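Local coordinates for 43.8 kDa insecticidal crystal protein (Bacillus thuringiensis, PDB 4JP0) that forms, together with Cry34Ab1, a binary insecticidal toxin active on western corn rootworm, with the larval midgut epithelium as its probable target, at residues 47-52 with 57-62; 75-80 with 89-94; 179-184 with 266-271; 141-146 with 199-204; 257-262 with 273-278. All blocks are in the same frame, centred on the assembly; numbering follows the deposited sequence.

Contact 1 of 5, residues 47-52 with 57-62; sequences WFLFPI and YIITSY
F48 and T60 exchange two backbone hydrogen bonds, with F48 N to T60 O at 2.8 Å and an N-H...O angle of 166°. F50 and I58 repeat the pattern, F50 N meeting I58 O at 3.0 Å. Between and beyond these pairs, W47-S61, L49-I59 and P51-Y57 are the non-hydrogen-bonded pairs of an antiparallel hairpin, part of the ricin B-type beta-trefoil lectin domain. On the face of W47, L49 and Y57, the six-membered part of the indole reaches across to S61, W47 CZ3 lying 3.3 Å from S61 CA, while L49 and I59 run side by side, L49 CD2 3.9 Å from I59 CG1. On the other face T60 OG1 comes to the edge of the F50 ring, 3.4 Å from F50 CD1. F48 and Y62 meet rim to rim, their planes only 17° apart, with F48 CD1 against Y62 CD1. In the next shell, W47 NE1 is bonded to A19 O, W70 meets the indole edge-to-face, and F50, T60 and Y62 touch I197 of helix 193-199.

Contact 2 of 5, residues 75-80 with 89-94; sequences DKINVS and QKWQIK
The W91 indole meets I77 at its edge, near the ring plane: the methyl I77 CD1 sits 3.6 Å from W91 CH2 and 4.1 Å from W91 CZ2, so the far corner of the six-membered ring takes the contact. The two side chains come from opposite directions. V72 of strand 69-73 touches both, and I59 and I102 pack on the indole, which places the pair within the ricin B-type beta-trefoil domain, between strands 76-80 and 91-96. Farther along, the extended Q89 chain brings NE2 near S80 CB, a van der Waals approach that holds for one of the two conformers of S80. The amide is held by other groups: Q89 OE1 accepts from S83 N, and Q89 NE2 donates to N71 OD1 and T81 O. With 129 Å² buried and S80 CA and Q89 CA, the nearest pair, 8.7 Å apart, the segments meet almost entirely through side chains; the close contact, I77 with W91, is apolar, and the buried glutamine head has its polar needs met by neighbouring segments.

Contact 3 of 5, residues 179-184 with 266-271; sequences TLVPCI and GGTDEI
One water bridges I184 and G266: it donates to I184 O at 3.0 Å and accepts from G266 N at 2.9 Å, linking two backbones that have no direct bond to each other. The direct contact is apolar and loose. V181 CG1, anti to the backbone N (chi1 177°), is placed to meet two side chains, with T268 CG2 and I271 CD1 each 4.2 Å away, and V181 crosses both at about a right angle. T268 and I271 belong to one turn, closed by I271 N to T268 O at 2.9 Å, which brings both side chains to the same valine. The rotation of T268 sends its methyl to V181 while OG1 bonds to L247 O, so the hydroxyl is satisfied outside the pair. Both segments lie in the P42 toxin family region. Strand 174-182, at one edge of a four-stranded antiparallel sheet, pairs with 202-221 through V181 and Y203; I271 is the N-cap residue before helix 272-279, and P182 and I184 pack on F50 of the lectin-domain strand 43-52.

Contact 4 of 5, residues 141-146 with 199-204; sequences QTIQLP and TTPYYI
The touching parts, 143-146 and 201-204, run almost parallel, 7° apart end to end, but they meet through side chains, without backbone pairing: even the nearest CA atoms, L145 CA and Y202 CA, are 7.5 Å apart. L145 and Y202 come closest: L145 CD1 lies 3.7 Å from Y202 CD1, and the second methyl, L145 CD2, is 3.8 Å from the same ring atom, so both methyls come to one corner of the phenol ring, from one side of its plane, at an oblique approach. P146 and I204 overlap flank to flank, running opposite ways, P146 CB 3.8 Å from I204 CD1. At the other end I143 CG2 rests 4.2 Å from P201 CG. The phenol is fixed by groups outside the pair, its OH bonded to T4 O and its ring edge-to-face with F50; L180 touches both L145 and Y202. The segment after trefoil strand 135-142 is thus laid along the start of strand 202-221 in the toxin region. The chemistry is apolar: the partly exposed I143, L145 and P146 cover the buried P201, Y202 and I204.

Contact 5 of 5, residues 257-262 with 273-278; sequences MKFDIP and TQLNEE
F259 and L275 approach at an oblique angle, the leucine methyl CD1 lying at the edge of the phenyl ring and near its plane, 3.9 Å from F259 CZ and 4.0 Å from F259 CE2. M257 comes in with its thioether chain extended beyond CG, so its end methyl reaches the helix: M257 CE is 3.7 Å from N276 N, 4.0 Å from L275 CB and 4.0 Å from N276 CB. The methyl thus settles against the helix backbone where L275 and N276 join, while the phenyl takes the tip of the leucine. M257 and F259, two apart on strand 257-259, point to the same side, toward helix 272-279. The helical segment 273-278 runs nearly antiparallel to strand 257-259 (170°), their axes 11.1 Å apart at closest. This strand forms a short two-stranded antiparallel sheet with 249-251 in the P42 toxin region, and the helix packs on it; F249 touches M257 and L275 and meets the F259 ring with planes at about 45°. N276 ND2 donates to I281 O, and T273 N at the start of the helix is bonded to D53 OD2.

Contact 1 stands apart: it is a buried hairpin with four direct backbone bonds, whereas contacts 2 to 5 join their segments by side-chain packing, helped in contact 3 by a bridging water. Contacts 1 and 2 share the lectin domain and touch, Y57 N and W91 O being 2.8 Å apart. Contacts 3 and 4 hold neighbouring strands of one sheet, 174-182 and 202-221, and each meets F50 of contact 1, so the trefoil packs on the toxin region there. Contacts 3 and 5 also touch, T179 OG1 bonding Q274 NE2 at the helix of contact 5. Contacts 1, 2 and 3 are buried; 4 and 5 are partly buried.

Contact 1 of 5, residues 47-52 with 57-62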
# COMPACT_ATOMS: atom_id res chain seq x y z
N TRP A 47 -11.61 22.28 3.00
CA TRP A 47 -10.35 21.59 3.15
C TRP A 47 -10.58 20.12 3.56
O TRP A 47 -11.51 19.83 4.33
CB TRP A 47 -9.46 22.31 4.20
CG TRP A 47 -9.35 23.71 3.88
CD1 TRP A 47 -9.94 24.76 4.53
CD2 TRP A 47 -8.63 24.26 2.78
NE1 TRP A 47 -9.62 25.94 3.89
CE2 TRP A 47 -8.85 25.65 2.80
CE3 TRP A 47 -7.86 23.71 1.74
CZ2 TRP A 47 -8.31 26.51 1.81
CZ3 TRP A 47 -7.30 24.56 0.77
CH2 TRP A 47 -7.52 25.95 0.84
N PHE A 48 -9.76 19.22 3.02
CA PHE A 48 -9.87 17.79 3.36
C PHE A 48 -8.57 17.35 4.00
O PHE A 48 -7.48 17.60 3.44
CB PHE A 48 -10.15 16.95 2.11
CG PHE A 48 -10.74 15.61 2.41
CD1 PHE A 48 -12.11 15.42 2.31
CD2 PHE A 48 -9.92 14.53 2.76
CE1 PHE A 48 -12.67 14.18 2.59
CE2 PHE A 48 -10.49 13.28 3.04
CZ PHE A 48 -11.86 13.11 2.95
N LEU A 49 -8.67 16.76 5.18
CA LEU A 49 -7.48 16.31 5.88
C LEU A 49 -7.20 14.86 5.53
O LEU A 49 -8.10 14.04 5.60
CB LEU A 49 -7.71 16.36 7.38
CG LEU A 49 -8.03 17.71 8.00
CD1 LEU A 49 -8.04 17.55 9.54
CD2 LEU A 49 -6.98 18.72 7.56
N PHE A 50 -5.98 14.56 5.10
CA PHE A 50 -5.56 13.14 4.96
C PHE A 50 -4.50 12.82 6.01
O PHE A 50 -3.59 13.63 6.25
CB PHE A 50 -4.99 12.89 3.59
CG PHE A 50 -6.04 12.89 2.48
CD1 PHE A 50 -6.07 13.89 1.55
CD2 PHE A 50 -6.97 11.88 2.40
CE1 PHE A 50 -6.98 13.87 0.51
CE2 PHE A 50 -7.92 11.87 1.37
CZ PHE A 50 -7.91 12.87 0.42
N PRO A 51 -4.60 11.66 6.65
CA PRO A 51 -3.65 11.29 7.68
C PRO A 51 -2.42 10.63 7.04
O PRO A 51 -2.54 9.89 6.05
CB PRO A 51 -4.44 10.27 8.52
CG PRO A 51 -5.28 9.52 7.46
CD PRO A 51 -5.59 10.59 6.39
N ILE A 52 -1.25 10.90 7.63
CA ILE A 52 -0.01 10.26 7.23
C ILE A 52 0.70 9.75 8.46
O ILE A 52 0.19 9.87 9.60
CB ILE A 52 0.88 11.22 6.39
CG1 ILE A 52 1.22 12.50 7.18
CG2 ILE A 52 0.20 11.55 5.05
CD1 ILE A 52 2.24 13.40 6.42
N TYR A 57 -0.70 15.31 9.14
CA TYR A 57 -1.75 15.43 8.16
C TYR A 57 -1.29 16.18 6.93
O TYR A 57 -0.35 17.00 7.01
CB TYR A 57 -2.91 16.27 8.72
CG TYR A 57 -3.51 15.72 9.96
CD1 TYR A 57 -3.04 16.08 11.21
CD2 TYR A 57 -4.53 14.79 9.89
CE1 TYR A 57 -3.58 15.59 12.35
CE2 TYR A 57 -5.09 14.28 11.04
CZ TYR A 57 -4.61 14.69 12.28
OH TYR A 57 -5.14 14.18 13.45
N ILE A 58 -2.00 15.94 5.82
CA ILE A 58 -1.86 16.74 4.60
C ILE A 58 -3.17 17.50 4.50
O ILE A 58 -4.25 16.92 4.66
CB ILE A 58 -1.71 15.84 3.36
CG1 ILE A 58 -0.45 14.97 3.46
CG2 ILE A 58 -1.68 16.71 2.11
CD1 ILE A 58 0.86 15.82 3.57
N ILE A 59 -3.11 18.81 4.27
CA ILE A 59 -4.34 19.61 4.17
C ILE A 59 -4.59 19.92 2.68
O ILE A 59 -3.78 20.64 2.01
CB ILE A 59 -4.18 20.90 4.98
CG1 ILE A 59 -3.79 20.58 6.44
CG2 ILE A 59 -5.46 21.77 4.84
CD1 ILE A 59 -3.56 21.86 7.35
N THR A 60 -5.71 19.40 2.17
CA THR A 60 -5.96 19.40 0.73
C THR A 60 -7.08 20.30 0.33
O THR A 60 -8.13 20.28 0.97
CB THR A 60 -6.35 17.98 0.30
OG1 THR A 60 -5.32 17.06 0.73
CG2 THR A 60 -6.45 17.86 -1.24
N SER A 61 -6.86 21.09 -0.71
CA SER A 61 -7.94 21.95 -1.20
C SER A 61 -9.03 21.02 -1.76
O SER A 61 -8.81 20.24 -2.71
CB SER A 61 -7.40 22.88 -2.28
OG SER A 61 -8.36 23.87 -2.57
N TYR A 62 -10.23 21.13 -1.21
CA TYR A 62 -11.25 20.14 -1.56
C TYR A 62 -11.93 20.43 -2.87
O TYR A 62 -12.77 21.30 -2.95
CB TYR A 62 -12.27 19.99 -0.42
CG TYR A 62 -13.33 18.93 -0.68
CD1 TYR A 62 -13.01 17.59 -0.59
CD2 TYR A 62 -14.62 19.28 -1.04
CE1 TYR A 62 -13.98 16.61 -0.83
CE2 TYR A 62 -15.58 18.34 -1.27
CZ TYR A 62 -15.26 17.00 -1.19
OH TYR A 62 -16.24 16.04 -1.38

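Contact 2 of 5, residues 75-80 with 89-94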
# COMPACT_ATOMS: atom_id res chain seq x y z
N ASP A 75 7.50 31.15 4.97
CA ASP A 75 6.50 31.53 5.98
C ASP A 75 5.14 31.85 5.46
O ASP A 75 4.29 32.27 6.23
CB ASP A 75 6.99 32.69 6.85
CG ASP A 75 8.32 32.39 7.52
OD1 ASP A 75 8.54 31.28 8.02
OD2 ASP A 75 9.22 33.38 7.50
N LYS A 76 4.95 31.69 4.15
CA LYS A 76 3.63 31.95 3.58
C LYS A 76 3.06 30.60 3.17
O LYS A 76 3.83 29.64 3.03
CB LYS A 76 3.76 32.87 2.37
CG LYS A 76 4.32 34.24 2.74
CD LYS A 76 4.86 35.02 1.55
CE LYS A 76 6.30 34.68 1.18
NZ LYS A 76 7.31 35.27 2.11
N ILE A 77 1.74 30.51 2.98
CA ILE A 77 1.14 29.26 2.60
C ILE A 77 0.48 29.45 1.26
O ILE A 77 -0.24 30.44 1.05
CB ILE A 77 0.01 28.81 3.58
CG1 ILE A 77 0.49 28.78 5.04
CG2 ILE A 77 -0.50 27.47 3.13
CD1 ILE A 77 1.76 28.01 5.23
N ASN A 78 0.71 28.51 0.35
CA ASN A 78 -0.04 28.46 -0.87
C ASN A 78 -0.45 27.01 -1.07
O ASN A 78 -0.23 26.18 -0.18
CB ASN A 78 0.79 29.01 -2.07
CG ASN A 78 1.89 28.08 -2.47
OD1 ASN A 78 2.15 27.09 -1.80
ND2 ASN A 78 2.55 28.38 -3.60
N VAL A 79 -1.14 26.70 -2.18
CA VAL A 79 -1.41 25.30 -2.45
C VAL A 79 -0.52 24.86 -3.60
O VAL A 79 -0.38 25.60 -4.60
CB VAL A 79 -2.91 24.98 -2.74
CG1 VAL A 79 -3.73 25.02 -1.45
CG2 VAL A 79 -3.52 25.93 -3.87
N SER A 80 0.10 23.69 -3.44
CA SER A 80 0.98 23.17 -4.49
C SER A 80 0.72 21.68 -4.69
O SER A 80 0.13 21.01 -3.83
CB SER A 80 2.46 23.33 -4.12
OG SER A 80 2.82 24.67 -3.83
N GLN A 89 4.92 20.16 3.37
CA GLN A 89 3.49 20.03 3.20
C GLN A 89 2.87 19.25 4.36
O GLN A 89 1.69 18.96 4.35
CB GLN A 89 3.17 19.34 1.88
CG GLN A 89 3.61 20.19 0.68
CD GLN A 89 3.45 19.45 -0.62
OE1 GLN A 89 3.23 18.24 -0.63
NE2 GLN A 89 3.58 20.15 -1.72
N LYS A 90 3.69 18.88 5.35
CA LYS A 90 3.17 18.09 6.50
C LYS A 90 2.75 18.95 7.69
O LYS A 90 3.45 19.90 8.07
CB LYS A 90 4.20 17.05 6.96
CG LYS A 90 4.64 16.06 5.86
CD LYS A 90 5.47 14.91 6.46
CE LYS A 90 6.85 15.41 6.80
NZ LYS A 90 7.80 14.33 7.38
N TRP A 91 1.63 18.62 8.32
CA TRP A 91 1.11 19.43 9.42
C TRP A 91 0.80 18.58 10.64
O TRP A 91 0.52 17.38 10.52
CB TRP A 91 -0.19 20.14 8.98
CG TRP A 91 0.05 20.99 7.76
CD1 TRP A 91 -0.00 20.60 6.47
CD2 TRP A 91 0.43 22.36 7.76
NE1 TRP A 91 0.32 21.65 5.65
CE2 TRP A 91 0.59 22.75 6.42
CE3 TRP A 91 0.65 23.31 8.77
CZ2 TRP A 91 0.95 24.05 6.06
CZ3 TRP A 91 1.01 24.60 8.41
CH2 TRP A 91 1.17 24.95 7.07
N GLN A 92 0.84 19.23 11.81
CA GLN A 92 0.35 18.67 13.06
C GLN A 92 -0.80 19.55 13.46
O GLN A 92 -0.74 20.76 13.25
CB GLN A 92 1.42 18.71 14.16
CG GLN A 92 2.49 17.67 13.98
CD GLN A 92 3.56 17.78 15.04
OE1 GLN A 92 4.74 17.93 14.72
NE2 GLN A 92 3.16 17.72 16.33
N ILE A 93 -1.88 18.96 13.98
CA ILE A 93 -3.02 19.76 14.46
C ILE A 93 -3.20 19.39 15.91
O ILE A 93 -3.51 18.26 16.24
CB ILE A 93 -4.26 19.44 13.62
CG1 ILE A 93 -3.96 19.79 12.17
CG2 ILE A 93 -5.44 20.24 14.07
CD1 ILE A 93 -5.15 19.50 11.25
N LYS A 94 -2.95 20.36 16.79
CA LYS A 94 -2.81 20.10 18.21
C LYS A 94 -3.95 20.74 18.97
O LYS A 94 -4.11 21.94 18.90
CB LYS A 94 -1.49 20.75 18.69
CG LYS A 94 -0.25 20.43 17.82
CD LYS A 94 1.09 20.89 18.49
CE LYS A 94 1.19 22.44 18.59
NZ LYS A 94 2.37 22.93 19.43

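Contact 3 of 5, residues 179-184 with 266-271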
# COMPACT_ATOMS: atom_id res chain seq x y z
N THR A 179 -6.04 -1.71 3.06
CA THR A 179 -5.79 -0.41 3.69
C THR A 179 -6.29 0.70 2.78
O THR A 179 -6.44 0.49 1.60
CB THR A 179 -4.29 -0.28 4.04
OG1 THR A 179 -4.06 0.87 4.88
CG2 THR A 179 -3.45 -0.05 2.78
N LEU A 180 -6.59 1.85 3.36
CA LEU A 180 -7.17 2.96 2.59
C LEU A 180 -6.08 3.97 2.24
O LEU A 180 -5.30 4.40 3.12
CB LEU A 180 -8.22 3.66 3.42
CG LEU A 180 -9.47 2.81 3.66
CD1 LEU A 180 -10.50 3.59 4.46
CD2 LEU A 180 -10.04 2.39 2.34
N VAL A 181 -6.02 4.35 0.97
CA VAL A 181 -4.97 5.27 0.54
C VAL A 181 -5.55 6.58 0.07
O VAL A 181 -6.38 6.61 -0.81
CB VAL A 181 -4.12 4.63 -0.61
CG1 VAL A 181 -3.04 5.61 -1.16
CG2 VAL A 181 -3.50 3.33 -0.10
N PRO A 182 -5.10 7.67 0.66
CA PRO A 182 -5.53 9.00 0.23
C PRO A 182 -5.40 9.18 -1.30
O PRO A 182 -4.36 8.88 -1.89
CB PRO A 182 -4.53 9.90 0.92
CG PRO A 182 -4.27 9.19 2.26
CD PRO A 182 -4.17 7.71 1.79
N CYS A 183 -6.44 9.73 -1.93
CA CYS A 183 -6.44 9.87 -3.37
C CYS A 183 -5.29 10.76 -3.86
O CYS A 183 -4.82 10.56 -4.95
CB CYS A 183 -7.81 10.37 -3.91
SG CYS A 183 -8.28 12.00 -3.27
N ILE A 184 -4.85 11.71 -3.03
CA ILE A 184 -3.75 12.57 -3.41
C ILE A 184 -2.47 11.79 -3.66
O ILE A 184 -1.59 12.28 -4.37
CB ILE A 184 -3.51 13.71 -2.37
CG1 ILE A 184 -3.32 13.12 -0.96
CG2 ILE A 184 -4.70 14.70 -2.38
CD1 ILE A 184 -2.75 14.14 0.07
N GLY A 266 2.44 12.19 -6.46
CA GLY A 266 3.19 12.44 -5.24
C GLY A 266 3.73 11.20 -4.53
O GLY A 266 4.68 11.30 -3.78
N GLY A 267 3.13 10.03 -4.76
CA GLY A 267 3.60 8.81 -4.10
C GLY A 267 3.08 8.56 -2.67
O GLY A 267 2.27 9.32 -2.15
N THR A 268 3.56 7.48 -2.05
CA THR A 268 3.06 7.06 -0.75
C THR A 268 4.14 7.01 0.32
O THR A 268 3.97 6.33 1.35
CB THR A 268 2.42 5.66 -0.89
OG1 THR A 268 3.27 4.86 -1.72
CG2 THR A 268 1.10 5.73 -1.66
N ASP A 269 5.25 7.71 0.11
CA ASP A 269 6.34 7.65 1.06
C ASP A 269 5.91 7.99 2.47
O ASP A 269 6.43 7.47 3.40
CB ASP A 269 7.53 8.53 0.70
CG ASP A 269 8.76 8.15 1.47
OD1 ASP A 269 9.22 7.04 1.27
OD2 ASP A 269 9.21 8.90 2.32
N GLU A 270 4.95 8.87 2.59
CA GLU A 270 4.54 9.32 3.90
C GLU A 270 3.56 8.40 4.61
O GLU A 270 3.14 8.71 5.72
CB GLU A 270 4.00 10.77 3.86
CG GLU A 270 5.09 11.80 3.68
CD GLU A 270 4.57 13.14 3.18
OE1 GLU A 270 3.42 13.23 2.72
OE2 GLU A 270 5.33 14.11 3.20
N ILE A 271 3.19 7.29 3.96
CA ILE A 271 2.35 6.31 4.64
C ILE A 271 3.03 4.95 4.66
O ILE A 271 2.39 3.91 4.86
CB ILE A 271 0.91 6.22 4.03
CG1 ILE A 271 0.96 5.82 2.55
CG2 ILE A 271 0.15 7.58 4.20
CD1 ILE A 271 -0.35 5.23 2.02
O HOH W 1 -0.34 11.36 -6.88

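Contact 4 of 5, residues 141-146 with 199-204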
# COMPACT_ATOMS: atom_id res chain seq x y z
N GLN A 141 -19.14 18.49 5.70
CA GLN A 141 -19.56 17.26 5.02
C GLN A 141 -18.79 16.08 5.59
O GLN A 141 -17.61 16.20 5.89
CB GLN A 141 -19.34 17.33 3.50
CG GLN A 141 -19.94 16.13 2.75
CD GLN A 141 -19.86 16.29 1.24
OE1 GLN A 141 -19.49 17.35 0.74
NE2 GLN A 141 -20.20 15.25 0.52
N THR A 142 -19.47 14.95 5.76
CA THR A 142 -18.80 13.73 6.16
C THR A 142 -19.06 12.68 5.06
O THR A 142 -20.22 12.50 4.62
CB THR A 142 -19.35 13.21 7.51
OG1 THR A 142 -19.07 14.17 8.54
CG2 THR A 142 -18.58 11.95 7.97
N ILE A 143 -18.01 12.01 4.63
CA ILE A 143 -18.08 10.96 3.63
C ILE A 143 -17.92 9.64 4.32
O ILE A 143 -16.94 9.41 5.02
CB ILE A 143 -16.92 11.11 2.61
CG1 ILE A 143 -16.81 12.53 2.10
CG2 ILE A 143 -17.08 10.08 1.44
CD1 ILE A 143 -17.99 12.95 1.42
N GLN A 144 -18.87 8.74 4.12
CA GLN A 144 -18.79 7.40 4.71
C GLN A 144 -17.74 6.60 3.94
O GLN A 144 -17.70 6.60 2.69
CB GLN A 144 -20.16 6.71 4.68
CG GLN A 144 -21.32 7.44 5.43
CD GLN A 144 -21.09 7.58 6.95
OE1 GLN A 144 -20.40 6.75 7.55
NE2 GLN A 144 -21.69 8.61 7.57
N LEU A 145 -16.86 5.92 4.67
CA LEU A 145 -15.75 5.21 4.03
C LEU A 145 -16.03 3.73 3.85
O LEU A 145 -16.86 3.18 4.54
CB LEU A 145 -14.49 5.41 4.85
CG LEU A 145 -14.00 6.87 4.91
CD1 LEU A 145 -12.55 6.88 5.29
CD2 LEU A 145 -14.18 7.56 3.56
N PRO A 146 -15.35 3.10 2.90
CA PRO A 146 -15.49 1.66 2.69
C PRO A 146 -15.12 0.95 3.99
O PRO A 146 -14.18 1.37 4.65
CB PRO A 146 -14.46 1.34 1.59
CG PRO A 146 -14.12 2.64 0.96
CD PRO A 146 -14.37 3.73 1.99
N THR A 199 -15.61 11.77 -5.11
CA THR A 199 -16.24 10.48 -5.25
C THR A 199 -15.43 9.34 -4.67
O THR A 199 -16.02 8.35 -4.26
CB THR A 199 -16.58 10.14 -6.72
OG1 THR A 199 -15.38 10.11 -7.51
CG2 THR A 199 -17.44 11.25 -7.34
N THR A 200 -14.12 9.45 -4.62
CA THR A 200 -13.31 8.36 -4.13
C THR A 200 -12.10 8.89 -3.35
O THR A 200 -11.02 8.64 -3.71
CB THR A 200 -12.91 7.35 -5.26
OG1 THR A 200 -12.03 6.39 -4.74
CG2 THR A 200 -12.24 8.05 -6.40
N PRO A 201 -12.34 9.67 -2.30
CA PRO A 201 -11.21 10.32 -1.61
C PRO A 201 -10.24 9.31 -1.02
O PRO A 201 -9.08 9.62 -0.85
CB PRO A 201 -11.88 11.14 -0.50
CG PRO A 201 -13.27 10.47 -0.33
CD PRO A 201 -13.65 10.07 -1.73
N TYR A 202 -10.74 8.12 -0.68
CA TYR A 202 -9.85 7.03 -0.29
C TYR A 202 -9.95 5.88 -1.25
O TYR A 202 -11.05 5.41 -1.56
CB TYR A 202 -10.14 6.52 1.11
CG TYR A 202 -9.76 7.53 2.17
CD1 TYR A 202 -10.67 8.51 2.60
CD2 TYR A 202 -8.46 7.55 2.68
CE1 TYR A 202 -10.32 9.47 3.59
CE2 TYR A 202 -8.10 8.49 3.65
CZ TYR A 202 -9.02 9.43 4.10
OH TYR A 202 -8.60 10.36 5.02
N TYR A 203 -8.79 5.43 -1.74
CA TYR A 203 -8.75 4.22 -2.59
C TYR A 203 -8.51 3.03 -1.69
O TYR A 203 -7.94 3.17 -0.60
CB TYR A 203 -7.59 4.31 -3.60
CG TYR A 203 -7.90 5.18 -4.82
CD1 TYR A 203 -8.22 6.52 -4.68
CD2 TYR A 203 -7.85 4.63 -6.12
CE1 TYR A 203 -8.54 7.31 -5.79
CE2 TYR A 203 -8.13 5.38 -7.21
CZ TYR A 203 -8.47 6.74 -7.05
OH TYR A 203 -8.74 7.48 -8.17
N ILE A 204 -8.90 1.83 -2.15
CA ILE A 204 -8.65 0.60 -1.42
C ILE A 204 -7.47 -0.14 -2.04
O ILE A 204 -7.45 -0.43 -3.25
CB ILE A 204 -9.90 -0.30 -1.49
CG1 ILE A 204 -11.07 0.39 -0.81
CG2 ILE A 204 -9.67 -1.65 -0.75
CD1 ILE A 204 -12.44 -0.30 -1.14

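Contact 5 of 5, residues 257-262 with 273-278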
# COMPACT_ATOMS: atom_id res chain seq x y z
N MET A 257 9.21 -3.82 -0.23
CA MET A 257 8.89 -2.63 -1.00
C MET A 257 10.01 -1.58 -0.88
O MET A 257 10.70 -1.51 0.13
CB MET A 257 7.55 -2.03 -0.57
CG MET A 257 7.38 -1.86 0.92
SD MET A 257 5.72 -1.27 1.36
CE MET A 257 6.01 -0.87 3.05
N LYS A 258 10.14 -0.78 -1.92
CA LYS A 258 11.14 0.27 -2.02
C LYS A 258 10.44 1.49 -2.60
O LYS A 258 9.76 1.40 -3.60
CB LYS A 258 12.31 -0.23 -2.90
CG LYS A 258 13.15 0.82 -3.63
CD LYS A 258 13.91 1.72 -2.75
CE LYS A 258 14.99 2.49 -3.57
NZ LYS A 258 14.44 3.73 -4.26
N PHE A 259 10.58 2.64 -1.96
CA PHE A 259 9.85 3.83 -2.41
C PHE A 259 10.58 4.67 -3.44
O PHE A 259 11.77 4.94 -3.31
CB PHE A 259 9.36 4.65 -1.19
CG PHE A 259 8.30 3.93 -0.39
CD1 PHE A 259 8.65 2.99 0.56
CD2 PHE A 259 6.94 4.16 -0.64
CE1 PHE A 259 7.65 2.28 1.25
CE2 PHE A 259 5.96 3.49 0.04
CZ PHE A 259 6.31 2.54 1.00
N ASP A 260 9.87 5.07 -4.49
CA ASP A 260 10.46 5.88 -5.55
C ASP A 260 9.83 7.26 -5.66
O ASP A 260 8.78 7.52 -5.08
CB ASP A 260 10.23 5.23 -6.90
CG ASP A 260 10.88 3.90 -7.04
OD1 ASP A 260 11.95 3.69 -6.44
OD2 ASP A 260 10.40 3.02 -7.77
N ILE A 261 10.45 8.14 -6.45
CA ILE A 261 9.83 9.42 -6.81
C ILE A 261 9.24 9.16 -8.17
O ILE A 261 10.00 9.02 -9.13
CB ILE A 261 10.86 10.54 -6.97
CG1 ILE A 261 11.80 10.60 -5.77
CG2 ILE A 261 10.15 11.89 -7.18
CD1 ILE A 261 12.59 11.88 -5.72
N PRO A 262 7.92 9.10 -8.26
CA PRO A 262 7.23 8.73 -9.50
C PRO A 262 7.32 9.79 -10.58
O PRO A 262 7.45 10.96 -10.24
CB PRO A 262 5.75 8.60 -9.09
CG PRO A 262 5.70 8.80 -7.59
CD PRO A 262 6.98 9.43 -7.16
N THR A 273 4.75 3.40 6.84
CA THR A 273 4.55 2.63 8.07
C THR A 273 3.18 1.96 8.03
O THR A 273 3.02 0.81 8.42
CB THR A 273 4.64 3.55 9.29
OG1 THR A 273 6.00 3.96 9.46
CG2 THR A 273 4.33 2.80 10.58
N GLN A 274 2.20 2.70 7.55
CA GLN A 274 0.83 2.20 7.41
C GLN A 274 0.81 1.03 6.44
O GLN A 274 0.16 0.01 6.67
CB GLN A 274 -0.06 3.30 6.87
CG GLN A 274 -1.48 2.82 6.49
CD GLN A 274 -2.29 3.91 5.83
OE1 GLN A 274 -2.00 5.09 6.02
NE2 GLN A 274 -3.33 3.53 5.08
N LEU A 275 1.50 1.20 5.32
CA LEU A 275 1.57 0.11 4.35
C LEU A 275 2.24 -1.12 4.95
O LEU A 275 1.80 -2.24 4.75
CB LEU A 275 2.28 0.56 3.08
CG LEU A 275 1.60 1.68 2.29
CD1 LEU A 275 2.41 1.95 1.01
CD2 LEU A 275 0.15 1.32 1.95
N ASN A 276 3.35 -0.93 5.64
CA ASN A 276 4.08 -2.05 6.19
C ASN A 276 3.17 -2.81 7.15
O ASN A 276 3.03 -4.04 7.10
CB ASN A 276 5.32 -1.51 6.92
CG ASN A 276 6.00 -2.53 7.82
OD1 ASN A 276 6.08 -2.35 9.03
ND2 ASN A 276 6.55 -3.56 7.22
N GLU A 277 2.52 -2.06 8.03
CA GLU A 277 1.71 -2.68 9.05
C GLU A 277 0.38 -3.28 8.55
O GLU A 277 0.05 -4.40 8.91
CB GLU A 277 1.48 -1.67 10.19
CG GLU A 277 2.77 -1.28 10.89
CD GLU A 277 2.53 -0.54 12.19
OE1 GLU A 277 1.34 -0.44 12.62
OE2 GLU A 277 3.54 -0.09 12.79
N GLU A 278 -0.35 -2.55 7.72
CA GLU A 278 -1.68 -2.97 7.29
C GLU A 278 -1.66 -3.92 6.10
O GLU A 278 -2.57 -4.74 5.92
CB GLU A 278 -2.59 -1.73 7.05
CG GLU A 278 -2.82 -0.93 8.34
CD GLU A 278 -3.69 0.31 8.16
OE1 GLU A 278 -4.34 0.45 7.11
OE2 GLU A 278 -3.73 1.18 9.09